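Local coordinates for elongation factor 1-beta (Pyrococcus horikoshii, PDB 2YY3), which probably promotes the exchange of GDP for GTP on elongation factor 1-alpha, regenerating the form that carries aminoacyl-tRNA to the ribosome, at residues Val9-Pro14 / Leu50-Phe55. Residues are numbered along the deposited sequence; the frame is centred on the assembly and turned at random.
Sequences VIRVMP and LVALKF
Leu53 O is held by strand 6-14: Val12 N donates to it over 2.7 Å, with an N-H...O angle of 168°, and Arg11 CA adds a weaker CA-H...O contact. Leu53 N returns a bond to Val12 O, closing a hydrogen-bonded pair, and Ile10 and Phe55 form the next one, with Phe55 N reaching Ile10 O at 2.9 Å. Arg11 and Lys54 make the non-hydrogen-bonded pair between them.

Side chains of the two hydrogen-bonded pairs share one face. There Val12 forks: CG2 rests 3.6 Å from Leu53 CB, while CG1 packs 3.8 Å from Phe55 CD2. Phe55 CG lies beside its backbone N (chi1 -71°), which brings the ring to Val12; it also meets Phe74 edge-to-face.

On the face of Arg11 and Lys54, the aliphatic stems meet, CG to CG, at 4.2 Å. The Arg11 chain bends at chi3 (93°), setting NH1 3.8 Å from Ala52 CB, obliquely to the guanidinium plane, where it forms a salt bridge with Glu44. Lys54 NZ makes a long, weak ion pair with Glu42. The selenomethionine Met13 sets CE against Leu50 CD2 at 3.5 Å, their side chains crossing nearly at right angles.

These are the central strands of a ferredoxin-like fold, a four-stranded antiparallel sheet with helices 21-31 and 67-76 on one face: hydrocarbon meets the helices, and on the other face Arg11 ties strand 6-14 to strand 37-45 across strand 51-59.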
ATOM      1  N   VAL A   9       6.991   0.182   1.972  1.00 32.79           N
ATOM      2  CA  VAL A   9       5.897  -0.628   2.488  1.00 34.44           C
ATOM      3  C   VAL A   9       4.852   0.261   3.145  1.00 35.08           C
ATOM      4  O   VAL A   9       5.126   0.965   4.111  1.00 34.99           O
ATOM      5  CB  VAL A   9       6.431  -1.781   3.439  1.00 34.35           C
ATOM      6  CG1 VAL A   9       7.888  -1.553   3.777  1.00 32.63           C
ATOM      7  CG2 VAL A   9       5.578  -1.906   4.685  1.00 31.80           C
ATOM      8  N   ILE A  10       3.655   0.255   2.568  1.00 35.64           N
ATOM      9  CA  ILE A  10       2.568   1.080   3.069  1.00 36.83           C
ATOM     10  C   ILE A  10       1.574   0.238   3.858  1.00 37.39           C
ATOM     11  O   ILE A  10       1.109  -0.806   3.393  1.00 35.63           O
ATOM     12  CB  ILE A  10       1.811   1.789   1.915  1.00 37.53           C
ATOM     13  CG1 ILE A  10       2.767   2.658   1.095  1.00 39.93           C
ATOM     14  CG2 ILE A  10       0.730   2.670   2.472  1.00 38.57           C
ATOM     15  CD1 ILE A  10       3.325   1.971  -0.111  1.00 42.11           C
ATOM     16  N   ARG A  11       1.249   0.699   5.057  1.00 37.42           N
ATOM     17  CA  ARG A  11       0.311  -0.013   5.894  1.00 38.60           C
ATOM     18  C   ARG A  11      -1.037   0.657   5.803  1.00 39.32           C
ATOM     19  O   ARG A  11      -1.146   1.842   6.074  1.00 40.37           O
ATOM     20  CB  ARG A  11       0.777   0.009   7.343  1.00 38.75           C
ATOM     21  CG  ARG A  11       0.022  -0.965   8.229  1.00 43.71           C
ATOM     22  CD  ARG A  11       0.639  -1.058   9.618  1.00 43.15           C
ATOM     23  NE  ARG A  11       0.001  -0.127  10.534  1.00 46.56           N
ATOM     24  CZ  ARG A  11      -0.704  -0.494  11.600  1.00 48.14           C
ATOM     25  NH1 ARG A  11      -0.857  -1.782  11.891  1.00 50.07           N
ATOM     26  NH2 ARG A  11      -1.268   0.429  12.363  1.00 46.38           N
ATOM     27  N   VAL A  12      -2.067  -0.082   5.415  1.00 41.50           N
ATOM     28  CA  VAL A  12      -3.390   0.521   5.349  1.00 44.69           C
ATOM     29  C   VAL A  12      -4.276  -0.123   6.406  1.00 46.05           C
ATOM     30  O   VAL A  12      -4.326  -1.342   6.531  1.00 47.06           O
ATOM     31  CB  VAL A  12      -4.052   0.374   3.928  1.00 45.26           C
ATOM     32  CG1 VAL A  12      -2.973   0.329   2.838  1.00 42.71           C
ATOM     33  CG2 VAL A  12      -4.947  -0.859   3.871  1.00 47.67           C
HETATM   34  N   MSE A  13      -4.946   0.715   7.191  1.00 50.61           N
HETATM   35  CA  MSE A  13      -5.852   0.265   8.243  1.00 52.17           C
HETATM   36  C   MSE A  13      -7.291   0.474   7.781  1.00 50.79           C
HETATM   37  O   MSE A  13      -7.674   1.598   7.464  1.00 51.13           O
HETATM   38  CB  MSE A  13      -5.615   1.076   9.518  1.00 58.07           C
HETATM   39  CG  MSE A  13      -4.765   0.372  10.574  1.00 68.68           C
HETATM   40 SE   MSE A  13      -5.590  -1.272  11.247  1.00 81.38          SE
HETATM   41  CE  MSE A  13      -6.974  -0.480  12.342  1.00 78.01           C
ATOM     42  N   PRO A  14      -8.102  -0.602   7.715  1.00 49.73           N
ATOM     43  CA  PRO A  14      -9.500  -0.449   7.284  1.00 47.75           C
ATOM     44  C   PRO A  14     -10.325   0.325   8.320  1.00 47.45           C
ATOM     45  O   PRO A  14      -9.963   0.383   9.501  1.00 45.85           O
ATOM     46  CB  PRO A  14      -9.973  -1.892   7.128  1.00 46.07           C
ATOM     47  CG  PRO A  14      -8.732  -2.620   6.768  1.00 45.08           C
ATOM     48  CD  PRO A  14      -7.738  -2.028   7.744  1.00 48.72           C
ATOM     49  N   LEU A  50      -9.919  -6.195  13.542  1.00 38.77           N
ATOM     50  CA  LEU A  50      -9.455  -5.596  12.298  1.00 37.95           C
ATOM     51  C   LEU A  50      -8.232  -6.323  11.740  1.00 35.80           C
ATOM     52  O   LEU A  50      -7.587  -7.123  12.423  1.00 33.30           O
ATOM     53  CB  LEU A  50      -9.094  -4.123  12.502  1.00 39.38           C
ATOM     54  CG  LEU A  50     -10.192  -3.225  13.079  1.00 43.77           C
ATOM     55  CD1 LEU A  50      -9.951  -3.006  14.580  1.00 40.82           C
ATOM     56  CD2 LEU A  50     -10.199  -1.883  12.332  1.00 41.55           C
ATOM     57  N   VAL A  51      -7.936  -6.050  10.481  1.00 33.27           N
ATOM     58  CA  VAL A  51      -6.768  -6.618   9.856  1.00 35.33           C
ATOM     59  C   VAL A  51      -6.129  -5.584   8.938  1.00 36.67           C
ATOM     60  O   VAL A  51      -6.720  -5.138   7.951  1.00 34.98           O
ATOM     61  CB  VAL A  51      -7.087  -7.953   9.108  1.00 36.09           C
ATOM     62  CG1 VAL A  51      -8.513  -7.970   8.649  1.00 35.77           C
ATOM     63  CG2 VAL A  51      -6.139  -8.145   7.958  1.00 27.93           C
ATOM     64  N   ALA A  52      -4.919  -5.182   9.323  1.00 38.51           N
ATOM     65  CA  ALA A  52      -4.130  -4.213   8.588  1.00 37.78           C
ATOM     66  C   ALA A  52      -3.611  -4.875   7.325  1.00 38.14           C
ATOM     67  O   ALA A  52      -3.420  -6.087   7.285  1.00 37.43           O
ATOM     68  CB  ALA A  52      -2.975  -3.752   9.439  1.00 38.67           C
ATOM     69  N   LEU A  53      -3.398  -4.075   6.290  1.00 38.00           N
ATOM     70  CA  LEU A  53      -2.887  -4.588   5.028  1.00 38.68           C
ATOM     71  C   LEU A  53      -1.554  -3.911   4.760  1.00 39.33           C
ATOM     72  O   LEU A  53      -1.421  -2.702   4.953  1.00 41.08           O
ATOM     73  CB  LEU A  53      -3.877  -4.296   3.892  1.00 38.80           C
ATOM     74  CG  LEU A  53      -5.248  -4.977   4.029  1.00 38.34           C
ATOM     75  CD1 LEU A  53      -6.153  -4.551   2.901  1.00 34.94           C
ATOM     76  CD2 LEU A  53      -5.076  -6.498   4.022  1.00 38.63           C
ATOM     77  N   LYS A  54      -0.567  -4.696   4.336  1.00 38.04           N
ATOM     78  CA  LYS A  54       0.752  -4.177   4.044  1.00 37.19           C
ATOM     79  C   LYS A  54       1.122  -4.371   2.590  1.00 37.24           C
ATOM     80  O   LYS A  54       1.179  -5.492   2.095  1.00 39.35           O
ATOM     81  CB  LYS A  54       1.775  -4.843   4.946  1.00 39.72           C
ATOM     82  CG  LYS A  54       1.643  -4.362   6.378  1.00 45.80           C
ATOM     83  CD  LYS A  54       2.530  -5.113   7.332  1.00 46.26           C
ATOM     84  CE  LYS A  54       3.993  -4.933   6.991  1.00 44.69           C
ATOM     85  NZ  LYS A  54       4.817  -5.620   8.029  1.00 45.63           N
ATOM     86  N   PHE A  55       1.364  -3.258   1.907  1.00 34.81           N
ATOM     87  CA  PHE A  55       1.732  -3.274   0.495  1.00 35.31           C
ATOM     88  C   PHE A  55       3.202  -2.948   0.309  1.00 34.87           C
ATOM     89  O   PHE A  55       3.696  -1.958   0.857  1.00 36.31           O
ATOM     90  CB  PHE A  55       0.874  -2.257  -0.269  1.00 32.76           C
ATOM     91  CG  PHE A  55      -0.563  -2.674  -0.413  1.00 32.03           C
ATOM     92  CD1 PHE A  55      -0.982  -3.399  -1.525  1.00 30.47           C
ATOM     93  CD2 PHE A  55      -1.482  -2.407   0.600  1.00 27.75           C
ATOM     94  CE1 PHE A  55      -2.304  -3.855  -1.619  1.00 31.51           C
ATOM     95  CE2 PHE A  55      -2.789  -2.854   0.513  1.00 28.02           C
ATOM     96  CZ  PHE A  55      -3.204  -3.582  -0.598  1.00 28.33           C
TER